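Local atomic coordinates of putative methylthioribose-1-phosphate isomerase (Pyrococcus horikoshii OT3, PDB entry 6A34), a protein that catalyses the isomerisation of 5-methylthioribose 1-phosphate to 5-methylthioribulose 1-phosphate, an aldose-to-ketose step of the methionine salvage pathway. Residues E46-I51 against E94-T99; G161-H166 against A241-A246; L196-T201 against L210-Y215; T201-Q206 against E302-C307. One frame throughout, in Å; residues are numbered along the deposited sequence.

Interaction 1 (E46-I51 against E94-T99); sequences EVAEAI and EILKNT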
# COMPACT_ATOMS: atom_id res chain seq x y z
N GLU A 46 18.44 -27.86 14.03
CA GLU A 46 18.39 -27.20 12.71
C GLU A 46 16.94 -26.90 12.27
O GLU A 46 16.70 -25.86 11.68
CB GLU A 46 19.07 -28.06 11.64
CG GLU A 46 20.58 -28.23 11.82
CD GLU A 46 21.25 -29.14 10.79
OE1 GLU A 46 20.53 -29.87 10.06
OE2 GLU A 46 22.51 -29.14 10.72
N VAL A 47 16.00 -27.82 12.52
CA VAL A 47 14.57 -27.66 12.17
C VAL A 47 13.97 -26.57 13.07
O VAL A 47 13.21 -25.72 12.62
CB VAL A 47 13.81 -28.99 12.33
CG1 VAL A 47 12.30 -28.83 12.26
CG2 VAL A 47 14.27 -30.04 11.34
N ALA A 48 14.29 -26.63 14.37
CA ALA A 48 13.77 -25.66 15.34
C ALA A 48 14.22 -24.25 14.93
O ALA A 48 13.41 -23.34 14.84
CB ALA A 48 14.22 -26.02 16.74
N GLU A 49 15.51 -24.11 14.65
CA GLU A 49 16.09 -22.84 14.25
C GLU A 49 15.37 -22.31 12.99
O GLU A 49 15.07 -21.12 12.89
CB GLU A 49 17.61 -23.01 14.09
CG GLU A 49 18.38 -21.72 13.81
CD GLU A 49 18.17 -20.58 14.80
OE1 GLU A 49 17.93 -20.87 16.01
OE2 GLU A 49 18.23 -19.40 14.36
N ALA A 50 15.06 -23.20 12.04
CA ALA A 50 14.42 -22.86 10.75
C ALA A 50 12.97 -22.41 10.97
O ALA A 50 12.46 -21.60 10.21
CB ALA A 50 14.51 -24.02 9.79
N ILE A 51 12.33 -22.87 12.04
CA ILE A 51 11.02 -22.33 12.41
C ILE A 51 11.19 -20.91 12.99
O ILE A 51 10.47 -20.01 12.60
CB ILE A 51 10.28 -23.27 13.37
CG1 ILE A 51 9.78 -24.52 12.64
CG2 ILE A 51 9.15 -22.55 14.08
CD1 ILE A 51 9.70 -25.73 13.53
N GLU A 94 9.86 -30.31 23.43
CA GLU A 94 10.05 -29.02 24.09
C GLU A 94 10.86 -28.06 23.21
O GLU A 94 10.53 -26.89 23.13
CB GLU A 94 10.75 -29.19 25.44
CG GLU A 94 9.83 -29.68 26.53
CD GLU A 94 8.71 -28.72 26.89
OE1 GLU A 94 7.54 -29.17 26.93
OE2 GLU A 94 9.00 -27.52 27.11
N ILE A 95 11.95 -28.54 22.62
CA ILE A 95 12.76 -27.71 21.74
C ILE A 95 11.88 -27.13 20.62
O ILE A 95 11.97 -25.95 20.27
CB ILE A 95 13.97 -28.50 21.23
CG1 ILE A 95 15.00 -28.72 22.35
CG2 ILE A 95 14.60 -27.82 20.02
CD1 ILE A 95 16.24 -29.53 21.96
N LEU A 96 11.00 -27.96 20.06
CA LEU A 96 10.23 -27.57 18.91
C LEU A 96 9.03 -26.69 19.32
O LEU A 96 8.59 -25.80 18.55
CB LEU A 96 9.80 -28.84 18.17
CG LEU A 96 10.95 -29.59 17.50
CD1 LEU A 96 10.58 -31.03 17.19
CD2 LEU A 96 11.39 -28.86 16.24
N LYS A 97 8.51 -26.94 20.53
CA LYS A 97 7.39 -26.20 21.08
C LYS A 97 7.76 -24.72 21.22
O LYS A 97 6.97 -23.84 20.86
CB LYS A 97 6.97 -26.80 22.43
CG LYS A 97 5.62 -26.36 22.95
CD LYS A 97 5.37 -26.79 24.37
CE LYS A 97 3.90 -26.74 24.73
NZ LYS A 97 3.57 -27.65 25.85
N ASN A 98 9.00 -24.46 21.68
CA ASN A 98 9.48 -23.13 22.10
C ASN A 98 10.24 -22.44 20.95
O ASN A 98 11.31 -21.88 21.14
CB ASN A 98 10.34 -23.24 23.36
CG ASN A 98 9.66 -24.03 24.46
OD1 ASN A 98 10.26 -24.94 25.04
ND2 ASN A 98 8.41 -23.72 24.75
N THR A 99 9.68 -22.50 19.74
CA THR A 99 10.24 -21.77 18.61
C THR A 99 9.41 -20.50 18.42
O THR A 99 9.92 -19.39 18.52
CB THR A 99 10.31 -22.66 17.36
OG1 THR A 99 9.08 -23.37 17.25
CG2 THR A 99 11.48 -23.62 17.39
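Ala48 of helix 44-52 meets Leu96, Ile95 and Thr99 at the C-terminal end of helix 82-97, and at Ala48 and Leu96 the backbones come to 5.4 Å between CA atoms. The apolar contacts gather round the Ala48 methyl: CB has Ile95 CG2 at 3.8 Å and Leu96 CD2 at 4.0 Å. The same Leu96 CD2 branch also touches Val47 CG1 (4.1 Å), the two side chains running at a slant to one another.

Thr99 supplies the second group of contacts. Its CG2 methyl packs on Ala48, reaching CB at 3.7 Å and lying beside Ala48 O, while its CB and OG1 face Ile51 CG2, with CB to CG2 a tight 3.5 Å.

No hydrogen bond spans the two segments. The polar term is local: Thr99 OG1, set between its own N and carbonyl carbon (chi1 44°), donates to Leu96 O at 2.8 Å, tilted 30° from the carbonyl plane, which fixes the rotation of the side chain. Beyond the contact Leu96 packs on Leu110 of helix 104-119, and Ile51 O takes a weak hydrogen bond from Arg100, a predicted substrate-binding residue. This is close helix-to-helix packing over a small alanine, at a helix end leading into the probable substrate site.

Interaction 2 (G161-H166 against A241-A246); sequences GNILTH and AIIVGA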
# COMPACT_ATOMS: atom_id res chain seq x y z
N GLY A 161 -12.39 -15.48 -15.52
CA GLY A 161 -11.97 -14.16 -15.89
C GLY A 161 -10.86 -13.71 -15.00
O GLY A 161 -9.95 -14.45 -14.74
N ASN A 162 -11.02 -12.51 -14.47
CA ASN A 162 -10.04 -11.79 -13.77
C ASN A 162 -10.40 -11.86 -12.28
O ASN A 162 -11.46 -11.40 -11.84
CB ASN A 162 -9.98 -10.36 -14.32
CG ASN A 162 -9.71 -10.30 -15.81
OD1 ASN A 162 -9.16 -11.23 -16.41
ND2 ASN A 162 -10.08 -9.19 -16.43
N ILE A 163 -9.49 -12.46 -11.51
CA ILE A 163 -9.59 -12.61 -10.08
C ILE A 163 -8.55 -11.72 -9.41
O ILE A 163 -7.47 -11.55 -9.94
CB ILE A 163 -9.33 -14.08 -9.69
CG1 ILE A 163 -10.19 -15.04 -10.50
CG2 ILE A 163 -9.51 -14.23 -8.19
CD1 ILE A 163 -11.68 -14.76 -10.41
N LEU A 164 -8.87 -11.21 -8.22
CA LEU A 164 -7.91 -10.38 -7.42
C LEU A 164 -7.75 -11.01 -6.03
O LEU A 164 -8.68 -11.53 -5.45
CB LEU A 164 -8.39 -8.93 -7.51
CG LEU A 164 -8.08 -7.84 -6.46
CD1 LEU A 164 -7.36 -8.27 -5.21
CD2 LEU A 164 -7.41 -6.63 -7.09
N THR A 165 -6.52 -11.02 -5.54
CA THR A 165 -6.25 -11.54 -4.21
C THR A 165 -5.24 -10.62 -3.52
O THR A 165 -4.81 -9.58 -4.07
CB THR A 165 -5.81 -13.01 -4.25
OG1 THR A 165 -5.89 -13.60 -2.95
CG2 THR A 165 -4.42 -13.19 -4.80
N HIS A 166 -4.95 -11.03 -2.28
CA HIS A 166 -4.29 -10.25 -1.29
C HIS A 166 -3.38 -11.17 -0.48
O HIS A 166 -3.74 -12.31 -0.18
CB HIS A 166 -5.36 -9.58 -0.42
CG HIS A 166 -4.87 -8.41 0.38
ND1 HIS A 166 -4.70 -7.17 -0.17
CD2 HIS A 166 -4.55 -8.28 1.68
CE1 HIS A 166 -4.28 -6.32 0.76
NE2 HIS A 166 -4.19 -6.96 1.90
N ALA A 241 -14.06 -11.21 -9.68
CA ALA A 241 -14.27 -11.66 -8.31
C ALA A 241 -12.98 -11.50 -7.52
O ALA A 241 -11.89 -11.39 -8.09
CB ALA A 241 -14.73 -13.10 -8.30
N ILE A 242 -13.12 -11.48 -6.19
CA ILE A 242 -12.02 -11.31 -5.26
C ILE A 242 -12.01 -12.53 -4.33
O ILE A 242 -13.02 -12.94 -3.87
CB ILE A 242 -12.19 -10.00 -4.48
CG1 ILE A 242 -12.11 -8.78 -5.39
CG2 ILE A 242 -11.20 -9.94 -3.35
CD1 ILE A 242 -12.74 -7.52 -4.81
N ILE A 243 -10.84 -13.11 -4.09
CA ILE A 243 -10.73 -14.22 -3.20
C ILE A 243 -9.57 -13.93 -2.26
O ILE A 243 -8.50 -13.49 -2.70
CB ILE A 243 -10.59 -15.58 -3.93
CG1 ILE A 243 -10.58 -16.73 -2.92
CG2 ILE A 243 -9.39 -15.66 -4.83
CD1 ILE A 243 -10.76 -18.10 -3.52
N VAL A 244 -9.82 -14.15 -0.97
CA VAL A 244 -8.83 -13.97 0.05
C VAL A 244 -8.81 -15.20 0.95
O VAL A 244 -9.75 -15.98 1.00
CB VAL A 244 -9.08 -12.70 0.87
CG1 VAL A 244 -9.02 -11.46 -0.02
CG2 VAL A 244 -10.38 -12.80 1.64
N GLY A 245 -7.70 -15.37 1.66
CA GLY A 245 -7.62 -16.38 2.72
C GLY A 245 -8.19 -15.82 4.01
O GLY A 245 -8.80 -14.77 4.01
N ALA A 246 -8.00 -16.55 5.12
CA ALA A 246 -8.45 -16.11 6.44
C ALA A 246 -7.47 -16.60 7.49
O ALA A 246 -7.13 -17.77 7.50
CB ALA A 246 -9.83 -16.64 6.72
O HOH W 1 -5.34 -13.39 1.81
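Thr165 holds OG1 anti to its backbone N (chi1 -165°), which directs the hydroxyl across to strand 241-244, where it donates to Ile243 O at 2.6 Å, 23° out of the carbonyl plane. Ile163, by contrast, has CG2 anti to N and CG1 beside it (chi1 -51°); CG2 thereby meets Ile243 CG2 at 3.7 Å, and CD1 folds back over Ala241 CB.

The main chains pair in parallel, Ile163 with Ala241 and Leu164 with Ile242. Leu164 brackets Ile242: its N donates to Ala241 O (3.0 Å), and its O accepts from Ile243 N (3.0 Å) almost in line with the carbonyl. A weaker bond runs from Ala241 N to Asn162 O. These are the central strands of the parallel part of a Rossmann-like sheet, in which 161-165 lies between 193-199 and 241-244, as suits this family.

Ile163, Ala241 and Ile243 occupy one face, and helix 180-189 covers Ile163 and Ile243 there. Leu164 and Ile242 project from the other, where Leu164 CG approaches Ile242 CG1 and helix 261-270 touches Ile242. Past the paired residues the strands separate: His166 CB still touches Val244 CG1 (4.1 Å), and a water donates to His166 O while accepting from Gly245 N. The His166 imidazole itself is held outside the pair, ND1 by Asp199 and NE2 by Ile259 O.

Interaction 3 (L196-T201 against L210-Y215); sequences LWLDET and LSAWEY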
# COMPACT_ATOMS: atom_id res chain seq x y z
N LEU A 196 -4.76 -12.97 -12.77
CA LEU A 196 -4.75 -12.86 -11.34
C LEU A 196 -4.10 -11.53 -10.94
O LEU A 196 -2.90 -11.42 -11.04
CB LEU A 196 -3.97 -14.03 -10.74
CG LEU A 196 -3.99 -14.11 -9.21
CD1 LEU A 196 -5.41 -14.13 -8.69
CD2 LEU A 196 -3.24 -15.33 -8.72
N TRP A 197 -4.89 -10.58 -10.44
CA TRP A 197 -4.34 -9.40 -9.78
C TRP A 197 -3.80 -9.79 -8.40
O TRP A 197 -4.52 -10.47 -7.61
CB TRP A 197 -5.39 -8.31 -9.59
CG TRP A 197 -5.98 -7.80 -10.85
CD1 TRP A 197 -7.15 -8.18 -11.41
CD2 TRP A 197 -5.42 -6.80 -11.72
NE1 TRP A 197 -7.37 -7.47 -12.55
CE2 TRP A 197 -6.34 -6.61 -12.76
CE3 TRP A 197 -4.25 -6.03 -11.70
CZ2 TRP A 197 -6.14 -5.68 -13.78
CZ3 TRP A 197 -4.04 -5.11 -12.71
CH2 TRP A 197 -4.97 -4.95 -13.74
N LEU A 198 -2.60 -9.30 -8.10
CA LEU A 198 -1.93 -9.49 -6.81
C LEU A 198 -1.64 -8.15 -6.16
O LEU A 198 -0.79 -7.39 -6.66
CB LEU A 198 -0.60 -10.23 -7.03
CG LEU A 198 -0.74 -11.60 -7.66
CD1 LEU A 198 0.66 -12.19 -7.91
CD2 LEU A 198 -1.59 -12.51 -6.78
N ASP A 199 -2.31 -7.87 -5.03
CA ASP A 199 -1.98 -6.74 -4.17
C ASP A 199 -0.61 -7.04 -3.57
O ASP A 199 -0.41 -8.13 -3.04
CB ASP A 199 -3.00 -6.57 -3.04
CG ASP A 199 -4.40 -6.14 -3.46
OD1 ASP A 199 -4.59 -5.69 -4.60
OD2 ASP A 199 -5.31 -6.26 -2.61
N GLU A 200 0.31 -6.07 -3.60
CA GLU A 200 1.65 -6.29 -3.07
C GLU A 200 1.59 -6.62 -1.57
O GLU A 200 2.43 -7.40 -1.09
CB GLU A 200 2.57 -5.11 -3.38
CG GLU A 200 2.16 -3.75 -2.81
CD GLU A 200 3.21 -2.67 -3.09
OE1 GLU A 200 4.20 -3.03 -3.75
OE2 GLU A 200 3.06 -1.49 -2.61
N THR A 201 0.64 -5.99 -0.86
CA THR A 201 0.28 -6.23 0.55
C THR A 201 1.35 -5.72 1.54
O THR A 201 2.03 -6.49 2.25
CB THR A 201 -0.04 -7.71 0.81
OG1 THR A 201 -0.80 -8.22 -0.29
CG2 THR A 201 -0.83 -7.90 2.08
N LEU A 210 6.25 -13.19 -2.38
CA LEU A 210 5.92 -14.60 -2.26
C LEU A 210 4.87 -14.98 -3.31
O LEU A 210 5.18 -15.80 -4.19
CB LEU A 210 5.46 -14.89 -0.83
CG LEU A 210 6.52 -14.61 0.23
CD1 LEU A 210 6.02 -14.97 1.62
CD2 LEU A 210 7.79 -15.35 -0.07
N SER A 211 3.68 -14.35 -3.28
CA SER A 211 2.64 -14.74 -4.22
C SER A 211 3.14 -14.53 -5.66
O SER A 211 2.95 -15.41 -6.54
CB SER A 211 1.33 -14.01 -3.95
OG SER A 211 0.69 -14.49 -2.77
N ALA A 212 3.76 -13.37 -5.93
CA ALA A 212 4.12 -13.02 -7.32
C ALA A 212 5.10 -14.09 -7.87
O ALA A 212 5.01 -14.52 -9.02
CB ALA A 212 4.65 -11.60 -7.40
N TRP A 213 5.99 -14.56 -6.99
CA TRP A 213 6.98 -15.53 -7.29
C TRP A 213 6.35 -16.90 -7.59
O TRP A 213 6.53 -17.42 -8.67
CB TRP A 213 8.01 -15.61 -6.16
CG TRP A 213 9.07 -16.59 -6.50
CD1 TRP A 213 10.17 -16.36 -7.26
CD2 TRP A 213 9.06 -18.00 -6.22
NE1 TRP A 213 10.85 -17.52 -7.45
CE2 TRP A 213 10.21 -18.55 -6.82
CE3 TRP A 213 8.20 -18.86 -5.52
CZ2 TRP A 213 10.54 -19.90 -6.74
CZ3 TRP A 213 8.53 -20.20 -5.42
CH2 TRP A 213 9.68 -20.71 -6.03
N GLU A 214 5.58 -17.47 -6.65
CA GLU A 214 5.07 -18.85 -6.84
C GLU A 214 4.06 -18.92 -7.99
O GLU A 214 4.04 -19.92 -8.68
CB GLU A 214 4.47 -19.47 -5.58
CG GLU A 214 3.37 -18.67 -4.88
CD GLU A 214 2.59 -19.55 -3.91
OE1 GLU A 214 1.93 -20.48 -4.41
OE2 GLU A 214 2.72 -19.38 -2.66
N TYR A 215 3.22 -17.88 -8.19
CA TYR A 215 2.19 -17.99 -9.21
C TYR A 215 2.85 -17.82 -10.57
O TYR A 215 2.44 -18.45 -11.57
CB TYR A 215 1.03 -17.02 -8.98
CG TYR A 215 0.22 -17.29 -7.73
CD1 TYR A 215 -0.18 -18.57 -7.39
CD2 TYR A 215 -0.13 -16.26 -6.86
CE1 TYR A 215 -0.92 -18.83 -6.25
CE2 TYR A 215 -0.87 -16.50 -5.72
CZ TYR A 215 -1.27 -17.79 -5.40
OH TYR A 215 -1.98 -18.06 -4.26
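Ser211 and Ala212, on helix 206-217, receive the two methyl ends of Leu198 from strand 193-199. Ser211 offers the flank of its CB to Leu198 CD2 at 4.3 Å; its hydroxyl is engaged by Cys167 O and Asn168 and plays no part in the packing. At Ala212 the approach is closer, since Leu198 CD1 comes to 3.6 Å from the main-chain CA and also touches the CB methyl. CD1 thus lies over the Ser211-Ala212 backbone, while CD2 lies by Ser211 CB and on toward Tyr215.

Glu214, a side chain tied to Arg185, Ser171, Leu172 and Asn168, sets its carboxylate carbon CD behind the Tyr215 ring, on the face that Leu196 does not cover. Tyr215 leans its ring back to the strand. Leu196, with CG anti to the backbone N (chi1 -174°), lays CD2 over the other face as a CH-pi contact, 4.1 Å from the ring centroid and 26° off the normal, nearest to ring atom CD2. Leu198 CD2 reaches that same ring atom obliquely, at 4.0 Å.

The short segments 196-199 and 210-215 run roughly antiparallel (151°), their axes 9.1 Å apart at closest, as in the beta-alpha-beta crossover that continues to strand 222-225. No hydrogen bond links them: with buried leucines, an alanine and a tyrosine ring in contact, cohesion probably rests on dispersion and the hydrophobic effect, while the polar groups of Ser211 and Glu214 are satisfied by other partners.

Interaction 4 (T201-Q206 against E302-C307); sequences TRPVLQ and EEVLTC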
# COMPACT_ATOMS: atom_id res chain seq x y z
N THR A 201 0.64 -5.99 -0.86
CA THR A 201 0.28 -6.23 0.55
C THR A 201 1.35 -5.72 1.54
O THR A 201 2.03 -6.49 2.25
CB THR A 201 -0.04 -7.71 0.81
OG1 THR A 201 -0.80 -8.22 -0.29
CG2 THR A 201 -0.83 -7.90 2.08
N ARG A 202 1.45 -4.39 1.61
CA ARG A 202 2.21 -3.70 2.62
C ARG A 202 1.55 -3.96 3.97
O ARG A 202 0.36 -4.21 4.03
CB ARG A 202 2.26 -2.19 2.34
CG ARG A 202 3.34 -1.75 1.36
CD ARG A 202 4.75 -1.83 1.93
NE ARG A 202 5.01 -0.81 2.92
CZ ARG A 202 6.07 -0.78 3.71
NH1 ARG A 202 6.90 -1.81 3.75
NH2 ARG A 202 6.28 0.30 4.45
N PRO A 203 2.34 -3.89 5.06
CA PRO A 203 3.75 -3.57 5.03
C PRO A 203 4.72 -4.72 4.71
O PRO A 203 5.86 -4.47 4.30
CB PRO A 203 4.08 -3.10 6.45
CG PRO A 203 2.95 -3.62 7.30
CD PRO A 203 1.77 -3.58 6.37
N VAL A 204 4.30 -5.98 4.93
CA VAL A 204 5.24 -7.10 4.92
C VAL A 204 5.56 -7.53 3.47
O VAL A 204 6.59 -8.12 3.25
CB VAL A 204 4.74 -8.25 5.83
CG1 VAL A 204 5.65 -9.47 5.81
CG2 VAL A 204 4.58 -7.81 7.28
N LEU A 205 4.67 -7.24 2.51
CA LEU A 205 4.87 -7.39 1.03
C LEU A 205 4.90 -8.85 0.57
O LEU A 205 5.56 -9.20 -0.41
CB LEU A 205 6.13 -6.65 0.55
CG LEU A 205 6.02 -5.13 0.65
CD1 LEU A 205 7.41 -4.51 0.73
CD2 LEU A 205 5.24 -4.54 -0.53
N GLN A 206 4.09 -9.68 1.23
CA GLN A 206 4.02 -11.10 0.91
C GLN A 206 3.35 -11.30 -0.45
O GLN A 206 3.59 -12.32 -1.06
CB GLN A 206 3.33 -11.88 2.03
CG GLN A 206 4.16 -11.87 3.30
CD GLN A 206 3.74 -12.88 4.33
OE1 GLN A 206 2.56 -13.18 4.51
NE2 GLN A 206 4.71 -13.42 5.04
N GLU A 302 8.95 -0.89 12.62
CA GLU A 302 9.98 -1.03 11.57
C GLU A 302 9.40 -1.61 10.28
O GLU A 302 9.89 -1.29 9.21
CB GLU A 302 11.16 -1.89 12.06
CG GLU A 302 11.95 -1.22 13.19
CD GLU A 302 12.68 0.07 12.83
OE1 GLU A 302 13.50 0.05 11.90
OE2 GLU A 302 12.45 1.09 13.51
N GLU A 303 8.40 -2.50 10.37
CA GLU A 303 7.76 -3.02 9.19
C GLU A 303 7.18 -1.89 8.31
O GLU A 303 7.09 -2.06 7.11
CB GLU A 303 6.63 -3.98 9.55
CG GLU A 303 7.09 -5.27 10.21
CD GLU A 303 5.92 -6.24 10.44
OE1 GLU A 303 4.75 -5.79 10.38
OE2 GLU A 303 6.18 -7.43 10.67
N VAL A 304 6.80 -0.75 8.89
CA VAL A 304 6.26 0.40 8.10
C VAL A 304 7.37 1.43 7.74
O VAL A 304 7.29 2.04 6.66
CB VAL A 304 5.10 1.07 8.85
CG1 VAL A 304 4.63 2.34 8.16
CG2 VAL A 304 3.92 0.10 9.05
N LEU A 305 8.33 1.65 8.64
CA LEU A 305 9.39 2.65 8.47
C LEU A 305 10.36 2.17 7.40
O LEU A 305 10.97 3.00 6.75
CB LEU A 305 10.14 2.89 9.79
CG LEU A 305 9.28 3.44 10.93
CD1 LEU A 305 10.07 3.45 12.22
CD2 LEU A 305 8.74 4.82 10.62
N THR A 306 10.50 0.84 7.26
CA THR A 306 11.25 0.21 6.21
C THR A 306 10.32 -0.52 5.23
O THR A 306 9.17 -0.87 5.53
CB THR A 306 12.32 -0.74 6.75
OG1 THR A 306 11.67 -1.91 7.24
CG2 THR A 306 13.17 -0.15 7.86
N CYS A 307 10.86 -0.70 4.03
CA CYS A 307 10.24 -1.32 2.90
C CYS A 307 11.31 -2.14 2.19
O CYS A 307 12.22 -1.56 1.59
CB CYS A 307 9.69 -0.24 1.98
SG CYS A 307 8.48 -0.87 0.80
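The Arg202 guanidinium is wedged flat between two groups, with Pro203 CB over the centre of one face and Cys307 SG 3.4 Å above the other, toward its rim. Bends at chi2 (-72°) and chi3 (-71°) curl the side chain round to bring its edge to the C-terminal end of helix 302-305. There NH1 donates to Thr306 O at 3.0 Å, on a lone pair and only 5° from the guanidinium plane; NH2 adds weak bonds to Thr306 O and to Val304 O. The carbonyls at and just past the helix C-terminus would probably stabilise the positive charge.

Pro203, which follows a cis peptide bond, crosses Glu303 at a slant, CB lying 3.3 Å from Glu303 O, and reaches Val304 CG2 at 4.1 Å. Alongside, Val204 CG2 sits against the Glu303 carboxylate, 3.7 Å from OE1, an oxygen also bonded to Asn320. Leu205 CD1 rests on Cys307 SG at 3.8 Å.

The contact lies at the dimer interface: Cys307 forms a disulfide with Cys307 of the second subunit, and Arg202 NE makes a salt bridge to Glu200 of the second subunit. Together these features mark an interface built on the loop that leads to Gln206, a predicted substrate-binding residue at the start of helix 206-217.

Overall arrangement
From the N terminus, interaction 1 comes first, closing a mostly helical excursion between 46-51 and 94-99. It stands apart from the rest, its nearest atoms about 12 Å or more from the other contacts. Interaction 2 then closes the long loop from 161-166 to 241-246, and interaction 3 nests inside it, joining a strand to its following helix; strands 161-165 and 193-199 are sheet neighbours. Interaction 4 begins at Thr201, which it shares with interaction 3, and runs on to 302-307, so it crosses both 2 and 3. Interactions 2 to 4 thus tie the Rossmann-like sheet, its crossover helix and the dimer interface together, interactions 3 and 4 both touching the second subunit.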